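Local coordinates for protein putative exonuclease (Eubacterium rectale, PDB 3L0A) that binds a zinc ion and is probably a hydrolase, perhaps a nuclease of the PDDEXK type, though its function is not established, at residues Y24-A28 with N224-I228; P35-M41 with P238-C244. One frame throughout, in Å; residues are numbered along the deposited sequence.

Contacts 1 and 2 lie on the same side of the chain's centre, their centres about 11 Å apart, and their segments alternate along the sequence. Contact 1 is the more buried: it packs helix 21-28 on helix 211-232 with aliphatic and aromatic groups. Contact 2 joins the next elements along the chain: helix 37-45 follows helix 21-28, and the loop 238-244 comes after helix 211-232. It is partly buried, and its chemistry is polar and metal-centred, with thiolates, backbone hydrogen bonds and an arginine over a ring. Arg227 joins the two, reaching from the helix of contact 1 to a salt bridge with Glu37 of contact 2.

Contact 1 (Y24-A28 with N224-I228); sequences YKDFA and NMPRI
Helices 21-28 and 211-232 cross almost perpendicularly where Tyr24, Phe27 and Ala28 meet Met225 and Ile228; the axes of the two short segments approach to 10.5 Å at an angle of 89°, and the backbones come nearest at Phe27 and Ile228. This is a buried helix-on-helix crossing within the PDDEXK-like domain, joining a helix close to the N-terminus to the long helix that leads toward the zinc-binding loop. Ile228 has the largest share in it. The CG1 branch lies anti to the carbonyl carbon (chi1 -67°) and carries CD1 across to Tyr24, where the methyl comes obliquely to the CD1-CE1 side of the ring, Ile228 CD1 lying 3.4 Å from Tyr24 CD1 and 3.5 Å from Tyr24 CE1. The same methyl passes Ala28 CB at 4.4 Å. Ala28 CB itself sits over a face of the Tyr24 ring, toward its rim, so that Tyr24 and Ala28, one helical turn apart, receive the isoleucine tip together. Farther back along the branch, Ile228 CG1 rests against Phe27 CB at 3.8 Å, while the other branch puts CG2 over one face of the Phe27 ring.

Tyr24 reaches the crossing because its CG is anti to the backbone N (chi1 168°), which carries the ring over to helix 211-232, where Val221 adds to its packing; Ile172 of helix 170-185 also touches it. Phe27 fits between Ile228, Val231 and side chains of helix 37-45. At the outer end of the tyrosine, OH comes to 3.9 Å from Asn224 CB. The bent chain of Met225, present as selenomethionine, brings its selenium to the ring edge in a Met-aromatic contact: Met225 SE lies near the plane of the Tyr24 ring, 4.1 Å from Tyr24 CD1.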
ATOM      1  N   TYR A  24     -26.747  14.515   2.281  1.00 25.67           N
ATOM      2  CA  TYR A  24     -26.400  14.824   3.643  1.00 26.07           C
ATOM      3  C   TYR A  24     -24.921  14.586   3.884  1.00 27.36           C
ATOM      4  O   TYR A  24     -24.242  15.449   4.413  1.00 28.24           O
ATOM      5  CB  TYR A  24     -27.219  13.951   4.581  1.00 26.42           C
ATOM      6  CG  TYR A  24     -26.751  13.969   6.006  1.00 24.84           C
ATOM      7  CD1 TYR A  24     -27.128  14.992   6.863  1.00 23.12           C
ATOM      8  CD2 TYR A  24     -25.938  12.954   6.500  1.00 24.23           C
ATOM      9  CE1 TYR A  24     -26.697  15.017   8.157  1.00 23.83           C
ATOM     10  CE2 TYR A  24     -25.494  12.971   7.812  1.00 25.12           C
ATOM     11  CZ  TYR A  24     -25.879  14.011   8.638  1.00 23.64           C
ATOM     12  OH  TYR A  24     -25.473  14.022   9.951  1.00 21.81           O
ATOM     13  N   LYS A  25     -24.426  13.407   3.494  1.00 27.70           N
ATOM     14  CA  LYS A  25     -23.033  13.076   3.677  1.00 27.82           C
ATOM     15  C   LYS A  25     -22.067  14.064   2.964  1.00 27.98           C
ATOM     16  O   LYS A  25     -20.985  14.343   3.495  1.00 26.99           O
ATOM     17  CB  LYS A  25     -22.750  11.626   3.233  1.00 28.56           C
ATOM     18  CG  LYS A  25     -23.352  10.508   4.113  1.00 28.54           C
ATOM     19  CD  LYS A  25     -23.113   9.148   3.467  1.00 29.16           C
ATOM     20  CE  LYS A  25     -23.397   7.971   4.398  1.00 28.06           C
ATOM     21  NZ  LYS A  25     -22.787   6.677   3.867  1.00 30.69           N
ATOM     22  N   ASP A  26     -22.446  14.592   1.790  1.00 27.85           N
ATOM     23  CA  ASP A  26     -21.619  15.618   1.114  1.00 28.06           C
ATOM     24  C   ASP A  26     -21.312  16.734   2.120  1.00 27.92           C
ATOM     25  O   ASP A  26     -20.147  17.101   2.355  1.00 26.63           O
ATOM     26  CB  ASP A  26     -22.313  16.218  -0.122  1.00 28.28           C
ATOM     27  CG  ASP A  26     -22.466  15.225  -1.303  1.00 29.69           C
ATOM     28  OD1 ASP A  26     -21.652  14.246  -1.428  1.00 30.38           O
ATOM     29  OD2 ASP A  26     -23.420  15.449  -2.119  1.00 27.63           O
ATOM     30  N   PHE A  27     -22.364  17.224   2.767  1.00 27.64           N
ATOM     31  CA  PHE A  27     -22.198  18.240   3.780  1.00 28.03           C
ATOM     32  C   PHE A  27     -21.598  17.707   5.063  1.00 28.68           C
ATOM     33  O   PHE A  27     -20.619  18.282   5.543  1.00 29.89           O
ATOM     34  CB  PHE A  27     -23.515  18.953   4.048  1.00 27.97           C
ATOM     35  CG  PHE A  27     -23.959  19.819   2.920  1.00 27.82           C
ATOM     36  CD1 PHE A  27     -23.455  21.108   2.783  1.00 30.97           C
ATOM     37  CD2 PHE A  27     -24.853  19.352   1.976  1.00 28.34           C
ATOM     38  CE1 PHE A  27     -23.868  21.935   1.723  1.00 31.95           C
ATOM     39  CE2 PHE A  27     -25.282  20.156   0.933  1.00 29.33           C
ATOM     40  CZ  PHE A  27     -24.787  21.449   0.799  1.00 32.08           C
ATOM     41  N   ALA A  28     -22.123  16.606   5.604  1.00 28.64           N
ATOM     42  CA  ALA A  28     -21.787  16.213   6.988  1.00 29.14           C
ATOM     43  C   ALA A  28     -20.643  15.223   7.138  1.00 29.76           C
ATOM     44  O   ALA A  28     -20.031  15.150   8.214  1.00 30.39           O
ATOM     45  CB  ALA A  28     -22.983  15.687   7.698  1.00 29.04           C
ATOM     46  N   ASN A 224     -27.099  18.077  13.008  1.00 28.00           N
ATOM     47  CA  ASN A 224     -26.371  18.709  11.904  1.00 27.48           C
ATOM     48  C   ASN A 224     -27.249  19.387  10.867  1.00 27.24           C
ATOM     49  O   ASN A 224     -26.760  20.254  10.148  1.00 27.74           O
ATOM     50  CB  ASN A 224     -25.512  17.686  11.198  1.00 27.87           C
ATOM     51  CG  ASN A 224     -24.315  17.282  12.014  1.00 28.23           C
ATOM     52  OD1 ASN A 224     -24.139  16.117  12.334  1.00 29.90           O
ATOM     53  ND2 ASN A 224     -23.499  18.249  12.376  1.00 25.45           N
HETATM   54  N   MSE A 225     -28.524  19.012  10.770  1.00 26.29           N
HETATM   55  CA  MSE A 225     -29.341  19.511   9.662  1.00 26.22           C
HETATM   56  C   MSE A 225     -29.539  21.038   9.660  1.00 27.28           C
HETATM   57  O   MSE A 225     -29.579  21.630   8.575  1.00 27.87           O
HETATM   58  CB  MSE A 225     -30.714  18.811   9.583  1.00 25.56           C
HETATM   59  CG  MSE A 225     -30.696  17.479   8.887  1.00 22.44           C
HETATM   60 SE   MSE A 225     -30.235  17.686   7.061  0.75 15.25          SE
HETATM   61  CE  MSE A 225     -31.809  18.572   6.452  1.00  3.81           C
ATOM     62  N   PRO A 226     -29.714  21.679  10.848  1.00 27.98           N
ATOM     63  CA  PRO A 226     -29.907  23.143  10.786  1.00 28.29           C
ATOM     64  C   PRO A 226     -28.747  23.861  10.066  1.00 28.23           C
ATOM     65  O   PRO A 226     -28.982  24.663   9.166  1.00 27.59           O
ATOM     66  CB  PRO A 226     -30.023  23.564  12.271  1.00 28.48           C
ATOM     67  CG  PRO A 226     -30.458  22.310  13.015  1.00 28.15           C
ATOM     68  CD  PRO A 226     -29.885  21.146  12.221  1.00 28.08           C
ATOM     69  N   ARG A 227     -27.513  23.539  10.426  1.00 28.46           N
ATOM     70  CA  ARG A 227     -26.365  24.129   9.739  1.00 29.06           C
ATOM     71  C   ARG A 227     -26.377  23.845   8.228  1.00 29.36           C
ATOM     72  O   ARG A 227     -26.115  24.754   7.427  1.00 29.45           O
ATOM     73  CB  ARG A 227     -25.056  23.604  10.330  1.00 29.56           C
ATOM     74  CG  ARG A 227     -23.805  23.972   9.518  1.00 29.53           C
ATOM     75  CD  ARG A 227     -23.622  25.522   9.308  1.00 28.57           C
ATOM     76  NE  ARG A 227     -22.388  25.808   8.554  1.00 29.68           N
ATOM     77  CZ  ARG A 227     -21.822  27.008   8.382  1.00 27.59           C
ATOM     78  NH1 ARG A 227     -22.359  28.106   8.899  1.00 27.13           N
ATOM     79  NH2 ARG A 227     -20.697  27.106   7.682  1.00 25.88           N
ATOM     80  N   ILE A 228     -26.652  22.584   7.859  1.00 29.18           N
ATOM     81  CA  ILE A 228     -26.843  22.184   6.458  1.00 28.74           C
ATOM     82  C   ILE A 228     -27.917  23.078   5.812  1.00 28.97           C
ATOM     83  O   ILE A 228     -27.656  23.744   4.816  1.00 28.58           O
ATOM     84  CB  ILE A 228     -27.227  20.646   6.301  1.00 28.67           C
ATOM     85  CG1 ILE A 228     -26.065  19.735   6.718  1.00 26.94           C
ATOM     86  CG2 ILE A 228     -27.684  20.294   4.851  1.00 27.23           C
ATOM     87  CD1 ILE A 228     -26.508  18.325   7.162  1.00 25.85           C
TER

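Contact 2 (P35-M41 with P238-C244); sequences PCEFYGM and PDRCELC. With ZN (zinc ion), chain B.
Cys36, Cys241 and Cys244 close round one zinc ion, and the metal with the buried Cys36 forms the tight part of the contact. Zinc lies 2.2 Å from Cys36 SG, and Cys247, in helix 245-250, supplies the fourth thiolate. Cys36 SG is also gripped by two backbone N-H groups: an almost straight bond from Cys241 N at 3.4 Å, and one from Tyr39 N, the N-cap bond of helix 37-45. Such donors probably ease the sulfur's negative charge. Two residues on from Cys36, Phe38 N donates to Asp239 O at 3.0 Å. Pro238 packs into the same part, its CB 3.6 Å from Phe38 N and against Glu37 CB. One early cysteine completed by a C-terminal Cys-x2-Cys-x2-Cys run makes this a Cys4 zinc site; the layout recalls the iron-sulfur staple of AddB and Cas4 nucleases in the PDDEXK superfamily.

The edge toward solvent is formed by the exposed Arg240 and Asp239. Arg240, extended from CG to NE, lays its guanidinium flat over the otherwise buried Phe38 ring in a cation-pi stack, planes 22° apart and Arg240 CZ 3.7 Å from Phe38 CZ. Beside it, Asp239 N meets Glu37 OE1 at 3.1 Å, on the anti side of the carboxylate. Arg227 forms a salt bridge to that same oxygen, which probably eases the repulsion between Glu37 OE1 and Asp239 OD2, 4.0 Å apart.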
ATOM      1  N   PRO A  35     -16.130  16.125   6.051  1.00 31.40           N
ATOM      2  CA  PRO A  35     -17.192  16.933   5.457  1.00 30.22           C
ATOM      3  C   PRO A  35     -16.592  18.064   4.596  1.00 29.21           C
ATOM      4  O   PRO A  35     -15.445  18.485   4.833  1.00 28.33           O
ATOM      5  CB  PRO A  35     -17.911  17.530   6.674  1.00 30.21           C
ATOM      6  CG  PRO A  35     -16.900  17.535   7.765  1.00 31.01           C
ATOM      7  CD  PRO A  35     -15.982  16.366   7.499  1.00 31.50           C
ATOM      8  N   CYS A  36     -17.363  18.532   3.613  1.00 27.58           N
ATOM      9  CA  CYS A  36     -17.006  19.718   2.834  1.00 26.74           C
ATOM     10  C   CYS A  36     -18.262  20.356   2.262  1.00 25.17           C
ATOM     11  O   CYS A  36     -18.858  19.841   1.307  1.00 23.87           O
ATOM     12  CB  CYS A  36     -16.031  19.356   1.703  1.00 27.26           C
ATOM     13  SG  CYS A  36     -15.426  20.769   0.778  1.00 26.99           S
ATOM     14  N   GLU A  37     -18.643  21.488   2.843  1.00 24.09           N
ATOM     15  CA  GLU A  37     -19.890  22.186   2.481  1.00 23.51           C
ATOM     16  C   GLU A  37     -19.869  22.727   1.032  1.00 22.93           C
ATOM     17  O   GLU A  37     -20.840  22.594   0.283  1.00 23.50           O
ATOM     18  CB  GLU A  37     -20.151  23.311   3.498  1.00 23.18           C
ATOM     19  CG  GLU A  37     -20.242  22.784   4.935  1.00 23.62           C
ATOM     20  CD  GLU A  37     -20.682  23.804   5.978  1.00 25.46           C
ATOM     21  OE1 GLU A  37     -20.474  25.002   5.767  1.00 23.64           O
ATOM     22  OE2 GLU A  37     -21.241  23.390   7.025  1.00 27.18           O
ATOM     23  N   PHE A  38     -18.744  23.336   0.677  1.00 21.68           N
ATOM     24  CA  PHE A  38     -18.463  23.839  -0.655  1.00 21.43           C
ATOM     25  C   PHE A  38     -18.683  22.759  -1.707  1.00 21.08           C
ATOM     26  O   PHE A  38     -19.445  22.953  -2.636  1.00 20.37           O
ATOM     27  CB  PHE A  38     -17.014  24.319  -0.657  1.00 21.23           C
ATOM     28  CG  PHE A  38     -16.544  24.864  -1.971  1.00 23.88           C
ATOM     29  CD1 PHE A  38     -17.098  26.027  -2.495  1.00 25.46           C
ATOM     30  CD2 PHE A  38     -15.527  24.243  -2.670  1.00 23.50           C
ATOM     31  CE1 PHE A  38     -16.657  26.525  -3.717  1.00 26.35           C
ATOM     32  CE2 PHE A  38     -15.090  24.731  -3.881  1.00 24.39           C
ATOM     33  CZ  PHE A  38     -15.646  25.857  -4.411  1.00 23.75           C
ATOM     34  N   TYR A  39     -18.020  21.609  -1.537  1.00 20.93           N
ATOM     35  CA  TYR A  39     -18.208  20.470  -2.430  1.00 20.81           C
ATOM     36  C   TYR A  39     -19.670  20.139  -2.624  1.00 20.81           C
ATOM     37  O   TYR A  39     -20.124  19.876  -3.743  1.00 19.81           O
ATOM     38  CB  TYR A  39     -17.465  19.256  -1.883  1.00 21.45           C
ATOM     39  CG  TYR A  39     -17.788  17.917  -2.521  1.00 21.79           C
ATOM     40  CD1 TYR A  39     -17.358  17.602  -3.798  1.00 24.27           C
ATOM     41  CD2 TYR A  39     -18.493  16.956  -1.816  1.00 22.21           C
ATOM     42  CE1 TYR A  39     -17.636  16.347  -4.382  1.00 24.23           C
ATOM     43  CE2 TYR A  39     -18.768  15.680  -2.373  1.00 24.74           C
ATOM     44  CZ  TYR A  39     -18.339  15.388  -3.654  1.00 24.76           C
ATOM     45  OH  TYR A  39     -18.633  14.161  -4.200  1.00 27.19           O
ATOM     46  N   GLY A  40     -20.412  20.186  -1.527  1.00 20.69           N
ATOM     47  CA  GLY A  40     -21.821  19.904  -1.564  1.00 20.77           C
ATOM     48  C   GLY A  40     -22.646  20.913  -2.341  1.00 20.89           C
ATOM     49  O   GLY A  40     -23.669  20.544  -2.955  1.00 18.73           O
HETATM   50  N   MSE A  41     -22.218  22.172  -2.282  1.00 20.90           N
HETATM   51  CA  MSE A  41     -22.929  23.275  -2.957  1.00 21.12           C
HETATM   52  C   MSE A  41     -22.528  23.316  -4.434  1.00 22.09           C
HETATM   53  O   MSE A  41     -23.369  23.509  -5.288  1.00 21.15           O
HETATM   54  CB  MSE A  41     -22.608  24.615  -2.287  1.00 21.22           C
HETATM   55  CG  MSE A  41     -23.243  24.789  -0.908  1.00 20.26           C
HETATM   56 SE   MSE A  41     -25.163  24.853  -0.982  0.75 16.18          SE
HETATM   57  CE  MSE A  41     -25.295  26.759  -1.369  1.00 13.71           C
ATOM     58  N   PRO A 238     -20.609  28.584   2.517  1.00 29.87           N
ATOM     59  CA  PRO A 238     -20.105  27.237   2.839  1.00 29.58           C
ATOM     60  C   PRO A 238     -18.616  27.207   3.131  1.00 29.03           C
ATOM     61  O   PRO A 238     -17.856  27.857   2.438  1.00 28.67           O
ATOM     62  CB  PRO A 238     -20.337  26.471   1.536  1.00 29.79           C
ATOM     63  CG  PRO A 238     -20.274  27.533   0.461  1.00 29.62           C
ATOM     64  CD  PRO A 238     -20.967  28.702   1.089  1.00 29.82           C
ATOM     65  N   ASP A 239     -18.201  26.443   4.132  1.00 29.30           N
ATOM     66  CA  ASP A 239     -16.768  26.227   4.364  1.00 30.01           C
ATOM     67  C   ASP A 239     -16.170  25.254   3.340  1.00 28.90           C
ATOM     68  O   ASP A 239     -16.849  24.385   2.820  1.00 28.68           O
ATOM     69  CB  ASP A 239     -16.520  25.668   5.773  1.00 30.68           C
ATOM     70  CG  ASP A 239     -16.954  26.638   6.885  1.00 33.28           C
ATOM     71  OD1 ASP A 239     -16.880  27.893   6.715  1.00 33.00           O
ATOM     72  OD2 ASP A 239     -17.363  26.112   7.946  1.00 35.82           O
ATOM     73  N   ARG A 240     -14.878  25.399   3.091  1.00 28.86           N
ATOM     74  CA  ARG A 240     -14.124  24.503   2.222  1.00 28.32           C
ATOM     75  C   ARG A 240     -13.197  23.655   3.056  1.00 28.32           C
ATOM     76  O   ARG A 240     -12.453  24.193   3.862  1.00 27.28           O
ATOM     77  CB  ARG A 240     -13.274  25.329   1.271  1.00 28.35           C
ATOM     78  CG  ARG A 240     -14.055  26.256   0.378  1.00 27.93           C
ATOM     79  CD  ARG A 240     -13.170  26.825  -0.718  1.00 28.53           C
ATOM     80  NE  ARG A 240     -13.892  27.758  -1.595  1.00 29.22           N
ATOM     81  CZ  ARG A 240     -13.397  28.261  -2.724  1.00 30.18           C
ATOM     82  NH1 ARG A 240     -12.174  27.954  -3.132  1.00 31.13           N
ATOM     83  NH2 ARG A 240     -14.116  29.105  -3.450  1.00 32.51           N
ATOM     84  N   CYS A 241     -13.216  22.330   2.858  1.00 28.72           N
ATOM     85  CA  CYS A 241     -12.329  21.452   3.602  1.00 28.31           C
ATOM     86  C   CYS A 241     -10.919  21.694   3.137  1.00 27.88           C
ATOM     87  O   CYS A 241      -9.973  21.437   3.867  1.00 28.12           O
ATOM     88  CB  CYS A 241     -12.694  19.977   3.420  1.00 28.68           C
ATOM     89  SG  CYS A 241     -12.377  19.277   1.764  1.00 29.06           S
ATOM     90  N   GLU A 242     -10.778  22.173   1.909  1.00 27.02           N
ATOM     91  CA  GLU A 242      -9.477  22.385   1.299  1.00 26.58           C
ATOM     92  C   GLU A 242      -8.662  21.082   1.169  1.00 25.99           C
ATOM     93  O   GLU A 242      -7.461  21.131   0.955  1.00 26.03           O
ATOM     94  CB  GLU A 242      -8.665  23.477   2.032  1.00 26.76           C
ATOM     95  CG  GLU A 242      -9.310  24.877   2.067  1.00 28.46           C
ATOM     96  CD  GLU A 242      -9.247  25.630   0.712  1.00 29.97           C
ATOM     97  OE1 GLU A 242      -8.782  25.090  -0.321  1.00 32.09           O
ATOM     98  OE2 GLU A 242      -9.678  26.786   0.681  1.00 32.21           O
ATOM     99  N   LEU A 243      -9.319  19.936   1.251  1.00 26.23           N
ATOM    100  CA  LEU A 243      -8.649  18.660   1.113  1.00 26.57           C
ATOM    101  C   LEU A 243      -9.261  17.735   0.042  1.00 26.71           C
ATOM    102  O   LEU A 243      -8.860  16.582  -0.062  1.00 27.67           O
ATOM    103  CB  LEU A 243      -8.635  17.938   2.486  1.00 27.04           C
ATOM    104  CG  LEU A 243      -7.791  18.618   3.591  1.00 26.75           C
ATOM    105  CD1 LEU A 243      -7.916  17.871   4.956  1.00 25.02           C
ATOM    106  CD2 LEU A 243      -6.306  18.707   3.175  1.00 22.86           C
ATOM    107  N   CYS A 244     -10.229  18.219  -0.739  1.00 25.85           N
ATOM    108  CA  CYS A 244     -10.879  17.410  -1.759  1.00 24.88           C
ATOM    109  C   CYS A 244     -10.516  17.991  -3.130  1.00 24.75           C
ATOM    110  O   CYS A 244      -9.943  19.088  -3.242  1.00 25.65           O
ATOM    111  CB  CYS A 244     -12.409  17.407  -1.537  1.00 25.21           C
ATOM    112  SG  CYS A 244     -13.172  19.038  -1.798  1.00 26.23           S
TER
HETATM  113 ZN    ZN B 266     -13.451  20.355   0.004  1.00 51.10          ZN